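Local atomic coordinates of putative nitroreductase (Thermotoga maritima, PDB entry 1VKW), a protein that probably acts as an oxidoreductase, being a putative member of the FMN-dependent nitroreductase group. Residues L44-W55 / V78-I87; L154-W164 / R179-H189. One frame throughout, in Å; residues are numbered along the deposited sequence.

Overall arrangement
Both contacts show helix side chains gripping the main chain of an irregular loop, though with different chemistry. Interaction 1 holds loop 44-55 on helix 74-93 through neutral amides and one carboxylate, with Trp55 and Leu53 forming its apolar part; the helix supplies most of its buried residues and the loop the more exposed ones. Interaction 2 is smaller and sets 154-164 on helix 180-198, with buried residues from both segments; charge gathers round Asp182 and the more exposed Arg161 and Arg179, apolar packing toward Ala186 and His189. Their helices touch: Glu85 reaches His189 in a probable hydrogen bond and packs against Pro156. The centres of the two contacts lie about 14 Å apart.

Interaction 1 (L44-W55 / V78-I87)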
loop_
_atom_site.group_PDB
_atom_site.type_symbol
_atom_site.label_atom_id
_atom_site.label_comp_id
_atom_site.label_asym_id
_atom_site.label_seq_id
_atom_site.Cartn_x
_atom_site.Cartn_y
_atom_site.Cartn_z
ATOM N N LEU A 44 12.164 -1.024 8.238
ATOM C CA LEU A 44 11.258 -0.089 7.581
ATOM C C LEU A 44 10.478 0.683 8.640
ATOM O O LEU A 44 9.870 0.079 9.522
ATOM C CB LEU A 44 10.288 -0.831 6.647
ATOM C CG LEU A 44 9.200 -0.008 5.938
ATOM C CD1 LEU A 44 9.805 1.064 5.031
ATOM C CD2 LEU A 44 8.258 -0.917 5.137
ATOM N N LEU A 45 10.510 2.011 8.562
ATOM C CA LEU A 45 9.672 2.835 9.428
ATOM C C LEU A 45 8.258 2.815 8.866
ATOM O O LEU A 45 8.040 3.161 7.695
ATOM C CB LEU A 45 10.189 4.276 9.516
ATOM C CG LEU A 45 9.616 5.105 10.674
ATOM C CD1 LEU A 45 10.311 4.738 11.976
ATOM C CD2 LEU A 45 9.750 6.601 10.405
ATOM N N VAL A 46 7.305 2.397 9.695
ATOM C CA VAL A 46 5.907 2.296 9.273
ATOM C C VAL A 46 5.059 3.305 10.039
ATOM O O VAL A 46 5.212 3.458 11.249
ATOM C CB VAL A 46 5.344 0.841 9.441
ATOM C CG1 VAL A 46 5.164 0.456 10.911
ATOM C CG2 VAL A 46 4.033 0.678 8.678
ATOM N N LYS A 47 4.192 4.016 9.318
ATOM C CA LYS A 47 3.202 4.885 9.948
ATOM C C LYS A 47 2.005 4.030 10.358
ATOM O O LYS A 47 1.621 3.104 9.643
ATOM C CB LYS A 47 2.749 5.972 8.976
ATOM C CG LYS A 47 1.746 6.943 9.571
ATOM C CD LYS A 47 2.418 7.958 10.460
ATOM C CE LYS A 47 1.410 8.987 10.962
ATOM N NZ LYS A 47 2.091 10.104 11.674
ATOM N N PHE A 48 1.425 4.326 11.513
ATOM C CA PHE A 48 0.210 3.642 11.939
ATOM C C PHE A 48 -0.796 4.639 12.503
ATOM O O PHE A 48 -0.433 5.749 12.908
ATOM C CB PHE A 48 0.527 2.514 12.934
ATOM C CG PHE A 48 1.262 2.959 14.173
ATOM C CD1 PHE A 48 0.573 3.455 15.267
ATOM C CD2 PHE A 48 2.641 2.830 14.262
ATOM C CE1 PHE A 48 1.250 3.838 16.427
ATOM C CE2 PHE A 48 3.322 3.218 15.402
ATOM C CZ PHE A 48 2.628 3.719 16.493
ATOM N N ILE A 49 -2.065 4.247 12.497
ATOM C CA ILE A 49 -3.138 5.127 12.930
ATOM C C ILE A 49 -3.350 5.030 14.445
ATOM O O ILE A 49 -3.436 6.056 15.129
ATOM C CB ILE A 49 -4.438 4.782 12.174
ATOM C CG1 ILE A 49 -4.255 5.011 10.670
ATOM C CG2 ILE A 49 -5.599 5.622 12.685
ATOM C CD1 ILE A 49 -5.246 4.251 9.808
ATOM N N THR A 50 -3.447 3.799 14.950
ATOM C CA THR A 50 -3.696 3.537 16.371
ATOM C C THR A 50 -2.577 2.707 16.984
ATOM O O THR A 50 -1.936 3.132 17.951
ATOM C CB THR A 50 -5.057 2.813 16.548
ATOM O OG1 THR A 50 -6.127 3.734 16.293
ATOM C CG2 THR A 50 -5.288 2.382 17.977
ATOM N N LYS A 51 -2.364 1.513 16.435
ATOM C CA LYS A 51 -1.358 0.603 16.949
ATOM C C LYS A 51 -0.612 -0.081 15.810
ATOM O O LYS A 51 -1.192 -0.382 14.767
ATOM C CB LYS A 51 -1.992 -0.429 17.896
ATOM C CG LYS A 51 -2.439 -1.734 17.243
ATOM C CD LYS A 51 -3.251 -2.585 18.205
ATOM C CE LYS A 51 -3.653 -3.919 17.581
ATOM N NZ LYS A 51 -2.492 -4.838 17.408
ATOM N N LYS A 52 0.681 -0.310 16.031
ATOM C CA LYS A 52 1.532 -1.007 15.075
ATOM C C LYS A 52 1.239 -2.484 15.204
ATOM O O LYS A 52 1.254 -3.021 16.306
ATOM C CB LYS A 52 3.012 -0.736 15.376
ATOM C CG LYS A 52 3.992 -1.351 14.375
ATOM C CD LYS A 52 5.458 -1.096 14.757
ATOM C CE LYS A 52 5.914 -1.963 15.927
ATOM N NZ LYS A 52 7.387 -1.854 16.210
ATOM N N LEU A 53 0.971 -3.147 14.088
ATOM C CA LEU A 53 0.723 -4.588 14.112
ATOM C C LEU A 53 2.011 -5.377 14.278
ATOM O O LEU A 53 3.102 -4.822 14.198
ATOM C CB LEU A 53 -0.015 -5.024 12.846
ATOM C CG LEU A 53 -1.400 -4.390 12.679
ATOM C CD1 LEU A 53 -2.074 -4.985 11.466
ATOM C CD2 LEU A 53 -2.275 -4.569 13.919
ATOM N N ASP A 54 1.863 -6.674 14.536
ATOM C CA ASP A 54 2.991 -7.573 14.748
ATOM C C ASP A 54 3.284 -8.325 13.451
ATOM O O ASP A 54 2.814 -9.446 13.241
ATOM C CB ASP A 54 2.671 -8.543 15.892
ATOM C CG ASP A 54 3.868 -9.354 16.328
ATOM O OD1 ASP A 54 4.967 -9.161 15.763
ATOM O OD2 ASP A 54 3.801 -10.211 17.236
ATOM N N TRP A 55 4.066 -7.698 12.578
ATOM C CA TRP A 55 4.323 -8.261 11.258
ATOM C C TRP A 55 5.317 -9.419 11.307
ATOM O O TRP A 55 6.326 -9.380 12.028
ATOM C CB TRP A 55 4.763 -7.176 10.270
ATOM C CG TRP A 55 3.644 -6.242 9.974
ATOM C CD1 TRP A 55 3.429 -5.019 10.528
ATOM C CD2 TRP A 55 2.545 -6.481 9.089
ATOM N NE1 TRP A 55 2.279 -4.465 10.020
ATOM C CE2 TRP A 55 1.712 -5.345 9.137
ATOM C CE3 TRP A 55 2.181 -7.542 8.246
ATOM C CZ2 TRP A 55 0.539 -5.235 8.376
ATOM C CZ3 TRP A 55 1.020 -7.428 7.483
ATOM C CH2 TRP A 55 0.213 -6.284 7.559
ATOM N N VAL A 78 -8.549 -1.679 8.706
ATOM C CA VAL A 78 -7.978 -0.486 8.042
ATOM C C VAL A 78 -6.482 -0.399 8.371
ATOM O O VAL A 78 -5.659 -0.155 7.486
ATOM C CB VAL A 78 -8.730 0.820 8.441
ATOM C CG1 VAL A 78 -8.015 2.059 7.939
ATOM C CG2 VAL A 78 -10.124 0.814 7.891
ATOM N N GLU A 79 -6.147 -0.624 9.642
ATOM C CA GLU A 79 -4.767 -0.671 10.112
ATOM C C GLU A 79 -3.959 -1.694 9.331
ATOM O O GLU A 79 -2.843 -1.404 8.903
ATOM C CB GLU A 79 -4.728 -1.022 11.616
ATOM C CG GLU A 79 -3.420 -0.680 12.313
ATOM C CD GLU A 79 -3.215 0.820 12.446
ATOM O OE1 GLU A 79 -3.869 1.439 13.315
ATOM O OE2 GLU A 79 -2.401 1.376 11.685
ATOM N N TYR A 80 -4.524 -2.892 9.160
ATOM C CA TYR A 80 -3.861 -3.964 8.410
ATOM C C TYR A 80 -3.563 -3.529 6.969
ATOM O O TYR A 80 -2.433 -3.657 6.492
ATOM C CB TYR A 80 -4.696 -5.254 8.439
ATOM C CG TYR A 80 -3.891 -6.491 8.074
ATOM C CD1 TYR A 80 -3.236 -7.228 9.050
ATOM C CD2 TYR A 80 -3.759 -6.902 6.750
ATOM C CE1 TYR A 80 -2.482 -8.347 8.724
ATOM C CE2 TYR A 80 -3.006 -8.034 6.415
ATOM C CZ TYR A 80 -2.366 -8.746 7.409
ATOM O OH TYR A 80 -1.612 -9.862 7.098
ATOM N N GLY A 81 -4.570 -2.988 6.291
ATOM C CA GLY A 81 -4.392 -2.451 4.945
ATOM C C GLY A 81 -3.393 -1.310 4.883
ATOM O O GLY A 81 -2.544 -1.273 4.002
ATOM N N PHE A 82 -3.480 -0.397 5.848
ATOM C CA PHE A 82 -2.629 0.798 5.890
ATOM C C PHE A 82 -1.146 0.440 6.062
ATOM O O PHE A 82 -0.290 0.892 5.294
ATOM C CB PHE A 82 -3.108 1.716 7.021
ATOM C CG PHE A 82 -2.424 3.061 7.056
ATOM C CD1 PHE A 82 -2.680 4.014 6.069
ATOM C CD2 PHE A 82 -1.531 3.377 8.075
ATOM C CE1 PHE A 82 -2.053 5.265 6.100
ATOM C CE2 PHE A 82 -0.895 4.619 8.106
ATOM C CZ PHE A 82 -1.157 5.565 7.114
ATOM N N GLN A 83 -0.850 -0.402 7.047
ATOM C CA GLN A 83 0.524 -0.822 7.295
ATOM C C GLN A 83 1.011 -1.795 6.237
ATOM O O GLN A 83 2.161 -1.720 5.810
ATOM C CB GLN A 83 0.661 -1.425 8.694
ATOM C CG GLN A 83 0.537 -0.392 9.793
ATOM C CD GLN A 83 0.501 -1.000 11.181
ATOM O OE1 GLN A 83 1.196 -1.974 11.464
ATOM N NE2 GLN A 83 -0.314 -0.422 12.054
ATOM N N GLY A 84 0.134 -2.708 5.832
ATOM C CA GLY A 84 0.444 -3.720 4.831
ATOM C C GLY A 84 0.833 -3.141 3.477
ATOM O O GLY A 84 1.777 -3.614 2.845
ATOM N N GLU A 85 0.124 -2.111 3.029
ATOM C CA GLU A 85 0.466 -1.490 1.759
ATOM C C GLU A 85 1.774 -0.692 1.851
ATOM O O GLU A 85 2.503 -0.612 0.866
ATOM C CB GLU A 85 -0.696 -0.660 1.213
ATOM C CG GLU A 85 -0.487 -0.111 -0.199
ATOM C CD GLU A 85 -0.418 -1.155 -1.308
ATOM O OE1 GLU A 85 -0.529 -2.366 -1.032
ATOM O OE2 GLU A 85 -0.261 -0.757 -2.488
ATOM N N GLN A 86 2.102 -0.141 3.025
ATOM C CA GLN A 86 3.413 0.475 3.220
ATOM C C GLN A 86 4.533 -0.534 2.964
ATOM O O GLN A 86 5.540 -0.217 2.316
ATOM C CB GLN A 86 3.535 1.077 4.625
ATOM C CG GLN A 86 2.789 2.406 4.760
ATOM C CD GLN A 86 2.809 2.931 6.172
ATOM O OE1 GLN A 86 3.822 3.468 6.620
ATOM N NE2 GLN A 86 1.699 2.760 6.890
ATOM N N ILE A 87 4.342 -1.750 3.463
ATOM C CA ILE A 87 5.308 -2.835 3.257
ATOM C C ILE A 87 5.386 -3.254 1.780
ATOM O O ILE A 87 6.489 -3.444 1.239
ATOM C CB ILE A 87 4.962 -4.044 4.163
ATOM C CG1 ILE A 87 5.049 -3.634 5.643
ATOM C CG2 ILE A 87 5.898 -5.213 3.879
ATOM C CD1 ILE A 87 4.364 -4.604 6.599
HETATM O O HOH W 1 6.378 3.347 5.387
#
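Gln83 and Gln86 leave helix 74-93 with CG anti to the carbonyl carbon (chi1 -71° and -77°) and stay extended beyond it, which carries their flat amides to the main chain of 44-55, whereas Glu79 bends at chi2 to set its carboxylate against the backbone at Ile49 and Thr50. The result illustrates how a helix can satisfy a loop that has no regular structure. Gln86 pairs with both sides of one residue: OE1 takes Lys47 N in its own carbonyl plane, on a lone pair, at 2.8 Å, while NE2 donates a hydrogen bond to Lys47 O. Glu79 OE2 receives Ile49 N on its syn lone pair at 3.0 Å; OE1 accepts Thr50 N at 2.9 Å. Between them, Gln83 NE2 donates to Lys51 O and, within the helix, to Glu79 OE2, which it meets from above the carboxylate plane. Gln83 OE1 holds two donors, Leu53 N at 2.9 Å and, at the edge of the indole, Trp55 NE1 at 3.1 Å. With both ends engaged, the amide has its rotation fixed. Replacing Gln83 by an alanine would probably leave Leu53 N and Trp55 NE1 without their shared acceptor and Lys51 O without its donor, and open a gap at the edge of the indole. The apolar half closes round Trp55: Ile87 CD1 sits over one face in a CH-pi contact, 3.7 Å from the centroid of the five-membered ring, and Trp55 CH2 lies over one face of the Tyr80 ring, the two rings inclined at 42°. Leu53 CD1 also touches Tyr80 CD1. Elsewhere in the contact, Ile49 CG1 packs over a face of Phe82. Three polar residues, spaced four and three apart on one helix side, thus tether the irregular connection between helix 35-43 and strand 56-58.

Interaction 2 (L154-W164 / R179-H189); sequences LAPSALNRQPW and RPVDLGIALSH
Asp182 O is held by two donors that come from opposite faces of its carbonyl plane: the helical Ala186 N, and Trp164 NE1 from the loop at 3.2 Å. The indole nitrogen lies well above that plane, so its bond is added to the helical one without displacing it. Beside this bond, Ala186 CB rests over the indole, 3.7 Å from the centroid of the five-membered ring, while Pro163 CD and the backbone of Gln162 cover the other face. The side chain of Asp182 extends the grip. With CG anti to the carbonyl carbon (chi1 -59°), its carboxylate turns to the loop, where Asp182 OD1 accepts Ala158 N at 3.0 Å from above the carboxylate plane, and Pro163 CG packs on Asp182 CB at 3.5 Å. Arg161 makes a long salt bridge to OD2, its NE and NH2 each bonding only weakly; a water bridges the same two groups, donating to Asp182 OD2 at 2.7 Å and accepting from Arg161 NH2. Over one face of that guanidinium lies Arg179, the N-cap residue of helix 180-198, in a parallel stack with planes 8° apart. Further along, the contact becomes apolar. Ala155 CB sits over the centre of the His189 ring, and Pro156 CD meets Ile185 CG2 at 3.5 Å. The imidazole is fixed beyond this contact by Glu85 and Met151 O, one at each ring nitrogen. Pro156 O, buried here, has no polar partner in the model. As a worked case, the chemistry implies that one aspartate near a helix start binds a loop through main chain and side chain together, its negative charge probably easing the approach of two stacked arginines whose like charges would otherwise oppose it.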
loop_
_atom_site.group_PDB
_atom_site.type_symbol
_atom_site.label_atom_id
_atom_site.label_comp_id
_atom_site.label_asym_id
_atom_site.label_seq_id
_atom_site.Cartn_x
_atom_site.Cartn_y
_atom_site.Cartn_z
ATOM N N LEU A 154 -4.514 3.837 -8.123
ATOM C CA LEU A 154 -3.643 2.731 -8.517
ATOM C C LEU A 154 -3.447 1.697 -7.402
ATOM O O LEU A 154 -2.777 0.695 -7.612
ATOM C CB LEU A 154 -2.289 3.254 -9.022
ATOM C CG LEU A 154 -2.400 4.163 -10.260
ATOM C CD1 LEU A 154 -1.087 4.819 -10.595
ATOM C CD2 LEU A 154 -2.952 3.408 -11.477
ATOM N N ALA A 155 -4.027 1.933 -6.227
ATOM C CA ALA A 155 -3.941 0.976 -5.125
ATOM C C ALA A 155 -4.569 -0.342 -5.538
ATOM O O ALA A 155 -5.482 -0.354 -6.367
ATOM C CB ALA A 155 -4.657 1.520 -3.877
ATOM N N PRO A 156 -4.091 -1.449 -4.971
ATOM C CA PRO A 156 -4.733 -2.725 -5.192
ATOM C C PRO A 156 -5.968 -2.812 -4.309
ATOM O O PRO A 156 -6.107 -2.056 -3.338
ATOM C CB PRO A 156 -3.672 -3.735 -4.751
ATOM C CG PRO A 156 -2.927 -3.024 -3.663
ATOM C CD PRO A 156 -2.920 -1.575 -4.085
ATOM N N SER A 157 -6.869 -3.710 -4.679
ATOM C CA SER A 157 -8.052 -3.993 -3.878
ATOM C C SER A 157 -8.452 -5.436 -4.130
ATOM O O SER A 157 -8.232 -5.955 -5.228
ATOM C CB SER A 157 -9.190 -3.034 -4.233
ATOM O OG SER A 157 -9.524 -3.077 -5.616
ATOM N N ALA A 158 -9.019 -6.078 -3.106
ATOM C CA ALA A 158 -9.582 -7.410 -3.233
ATOM C C ALA A 158 -10.463 -7.519 -4.474
ATOM O O ALA A 158 -11.408 -6.738 -4.639
ATOM C CB ALA A 158 -10.390 -7.752 -1.991
ATOM N N LEU A 159 -10.136 -8.479 -5.338
ATOM C CA LEU A 159 -10.852 -8.730 -6.603
ATOM C C LEU A 159 -10.950 -7.518 -7.550
ATOM O O LEU A 159 -11.829 -7.478 -8.410
ATOM C CB LEU A 159 -12.265 -9.274 -6.321
ATOM C CG LEU A 159 -12.371 -10.606 -5.583
ATOM C CD1 LEU A 159 -13.822 -11.091 -5.582
ATOM C CD2 LEU A 159 -11.462 -11.650 -6.212
ATOM N N ASN A 160 -10.019 -6.571 -7.416
ATOM C CA ASN A 160 -10.048 -5.299 -8.151
ATOM C C ASN A 160 -11.382 -4.546 -8.092
ATOM O O ASN A 160 -11.774 -3.841 -9.030
ATOM C CB ASN A 160 -9.608 -5.478 -9.610
ATOM C CG ASN A 160 -9.122 -4.171 -10.236
ATOM O OD1 ASN A 160 -8.571 -3.309 -9.549
ATOM N ND2 ASN A 160 -9.339 -4.015 -11.541
ATOM N N ARG A 161 -12.066 -4.640 -6.965
ATOM C CA ARG A 161 -13.368 -3.997 -6.895
ATOM C C ARG A 161 -13.271 -2.503 -6.661
ATOM O O ARG A 161 -14.257 -1.812 -6.873
ATOM C CB ARG A 161 -14.269 -4.656 -5.878
ATOM C CG ARG A 161 -13.840 -4.535 -4.456
ATOM C CD ARG A 161 -14.557 -5.547 -3.584
ATOM N NE ARG A 161 -13.826 -5.832 -2.357
ATOM C CZ ARG A 161 -14.127 -6.811 -1.519
ATOM N NH1 ARG A 161 -15.165 -7.601 -1.747
ATOM N NH2 ARG A 161 -13.392 -6.986 -0.437
ATOM N N GLN A 162 -12.102 -2.019 -6.223
ATOM C CA GLN A 162 -11.789 -0.579 -6.170
ATOM C C GLN A 162 -12.853 0.158 -5.368
ATOM O O GLN A 162 -13.495 1.076 -5.880
ATOM C CB GLN A 162 -11.703 0.005 -7.586
ATOM C CG GLN A 162 -10.666 -0.635 -8.483
ATOM C CD GLN A 162 -10.973 -0.465 -9.971
ATOM O OE1 GLN A 162 -10.929 0.653 -10.505
ATOM N NE2 GLN A 162 -11.239 -1.572 -10.645
ATOM N N PRO A 163 -13.049 -0.257 -4.114
ATOM C CA PRO A 163 -14.233 0.128 -3.343
ATOM C C PRO A 163 -14.129 1.503 -2.646
ATOM O O PRO A 163 -14.441 1.610 -1.462
ATOM C CB PRO A 163 -14.326 -1.003 -2.305
ATOM C CG PRO A 163 -12.887 -1.381 -2.041
ATOM C CD PRO A 163 -12.147 -1.138 -3.333
ATOM N N TRP A 164 -13.732 2.539 -3.376
ATOM C CA TRP A 164 -13.439 3.843 -2.756
ATOM C C TRP A 164 -14.319 4.962 -3.260
ATOM O O TRP A 164 -14.608 5.071 -4.455
ATOM C CB TRP A 164 -11.986 4.232 -2.992
ATOM C CG TRP A 164 -11.025 3.124 -2.790
ATOM C CD1 TRP A 164 -10.736 2.495 -1.622
ATOM C CD2 TRP A 164 -10.201 2.519 -3.789
ATOM N NE1 TRP A 164 -9.786 1.525 -1.834
ATOM C CE2 TRP A 164 -9.433 1.526 -3.153
ATOM C CE3 TRP A 164 -10.029 2.720 -5.159
ATOM C CZ2 TRP A 164 -8.509 0.732 -3.841
ATOM C CZ3 TRP A 164 -9.100 1.927 -5.843
ATOM C CH2 TRP A 164 -8.359 0.954 -5.178
ATOM N N ARG A 179 -15.106 -1.606 2.852
ATOM C CA ARG A 179 -14.076 -2.646 2.883
ATOM C C ARG A 179 -12.834 -2.104 3.585
ATOM O O ARG A 179 -12.010 -1.432 2.958
ATOM C CB ARG A 179 -13.700 -3.032 1.452
ATOM C CG ARG A 179 -14.860 -3.503 0.640
ATOM C CD ARG A 179 -15.446 -4.782 1.171
ATOM N NE ARG A 179 -16.618 -5.189 0.430
ATOM C CZ ARG A 179 -17.323 -6.272 0.707
ATOM N NH1 ARG A 179 -16.975 -7.066 1.721
ATOM N NH2 ARG A 179 -18.382 -6.563 -0.030
ATOM N N PRO A 180 -12.712 -2.380 4.882
ATOM C CA PRO A 180 -11.731 -1.690 5.697
ATOM C C PRO A 180 -10.288 -1.933 5.249
ATOM O O PRO A 180 -9.502 -0.998 5.227
ATOM C CB PRO A 180 -12.022 -2.195 7.122
ATOM C CG PRO A 180 -12.808 -3.445 6.966
ATOM C CD PRO A 180 -13.523 -3.332 5.670
ATOM N N VAL A 181 -9.956 -3.147 4.827
ATOM C CA VAL A 181 -8.579 -3.428 4.391
ATOM C C VAL A 181 -8.243 -2.596 3.151
ATOM O O VAL A 181 -7.228 -1.913 3.123
ATOM C CB VAL A 181 -8.329 -4.931 4.134
ATOM C CG1 VAL A 181 -6.871 -5.176 3.753
ATOM C CG2 VAL A 181 -8.671 -5.741 5.372
ATOM N N ASP A 182 -9.127 -2.637 2.157
ATOM C CA ASP A 182 -8.983 -1.844 0.934
ATOM C C ASP A 182 -8.929 -0.339 1.238
ATOM O O ASP A 182 -8.140 0.382 0.644
ATOM C CB ASP A 182 -10.122 -2.158 -0.051
ATOM C CG ASP A 182 -10.167 -3.646 -0.459
ATOM O OD1 ASP A 182 -9.100 -4.256 -0.664
ATOM O OD2 ASP A 182 -11.227 -4.286 -0.613
ATOM N N LEU A 183 -9.769 0.118 2.170
ATOM C CA LEU A 183 -9.726 1.500 2.654
ATOM C C LEU A 183 -8.326 1.865 3.145
ATOM O O LEU A 183 -7.774 2.883 2.738
ATOM C CB LEU A 183 -10.729 1.721 3.795
ATOM C CG LEU A 183 -11.246 3.163 3.957
ATOM C CD1 LEU A 183 -12.337 3.211 5.014
ATOM C CD2 LEU A 183 -10.155 4.146 4.289
ATOM N N GLY A 184 -7.768 1.013 4.007
ATOM C CA GLY A 184 -6.441 1.222 4.559
ATOM C C GLY A 184 -5.371 1.256 3.486
ATOM O O GLY A 184 -4.466 2.076 3.548
ATOM N N ILE A 185 -5.472 0.344 2.519
ATOM C CA ILE A 185 -4.532 0.281 1.392
ATOM C C ILE A 185 -4.518 1.612 0.622
ATOM O O ILE A 185 -3.461 2.207 0.416
ATOM C CB ILE A 185 -4.879 -0.927 0.464
ATOM C CG1 ILE A 185 -4.565 -2.260 1.169
ATOM C CG2 ILE A 185 -4.093 -0.875 -0.842
ATOM C CD1 ILE A 185 -5.087 -3.480 0.439
ATOM N N ALA A 186 -5.699 2.077 0.214
ATOM C CA ALA A 186 -5.816 3.333 -0.516
ATOM C C ALA A 186 -5.336 4.514 0.332
ATOM O O ALA A 186 -4.675 5.427 -0.171
ATOM C CB ALA A 186 -7.254 3.555 -0.959
ATOM N N LEU A 187 -5.666 4.489 1.618
ATOM C CA LEU A 187 -5.275 5.562 2.534
ATOM C C LEU A 187 -3.760 5.672 2.647
ATOM O O LEU A 187 -3.229 6.783 2.760
ATOM C CB LEU A 187 -5.898 5.340 3.914
ATOM C CG LEU A 187 -5.768 6.431 4.973
ATOM C CD1 LEU A 187 -6.598 7.637 4.607
ATOM C CD2 LEU A 187 -6.189 5.863 6.328
ATOM N N SER A 188 -3.071 4.531 2.594
ATOM C CA SER A 188 -1.605 4.509 2.590
ATOM C C SER A 188 -1.029 5.243 1.387
ATOM O O SER A 188 -0.061 5.997 1.526
ATOM C CB SER A 188 -1.054 3.075 2.657
ATOM O OG SER A 188 -1.135 2.407 1.405
ATOM N N HIS A 189 -1.622 5.046 0.210
ATOM C CA HIS A 189 -1.182 5.765 -0.994
ATOM C C HIS A 189 -1.384 7.263 -0.878
ATOM O O HIS A 189 -0.521 8.041 -1.275
ATOM C CB HIS A 189 -1.902 5.247 -2.251
ATOM C CG HIS A 189 -1.474 3.877 -2.677
ATOM N ND1 HIS A 189 -1.333 3.519 -4.003
ATOM C CD2 HIS A 189 -1.151 2.778 -1.956
ATOM C CE1 HIS A 189 -0.948 2.254 -4.074
ATOM N NE2 HIS A 189 -0.838 1.779 -2.848
HETATM O O HOH W 2 -10.616 -6.389 0.911
#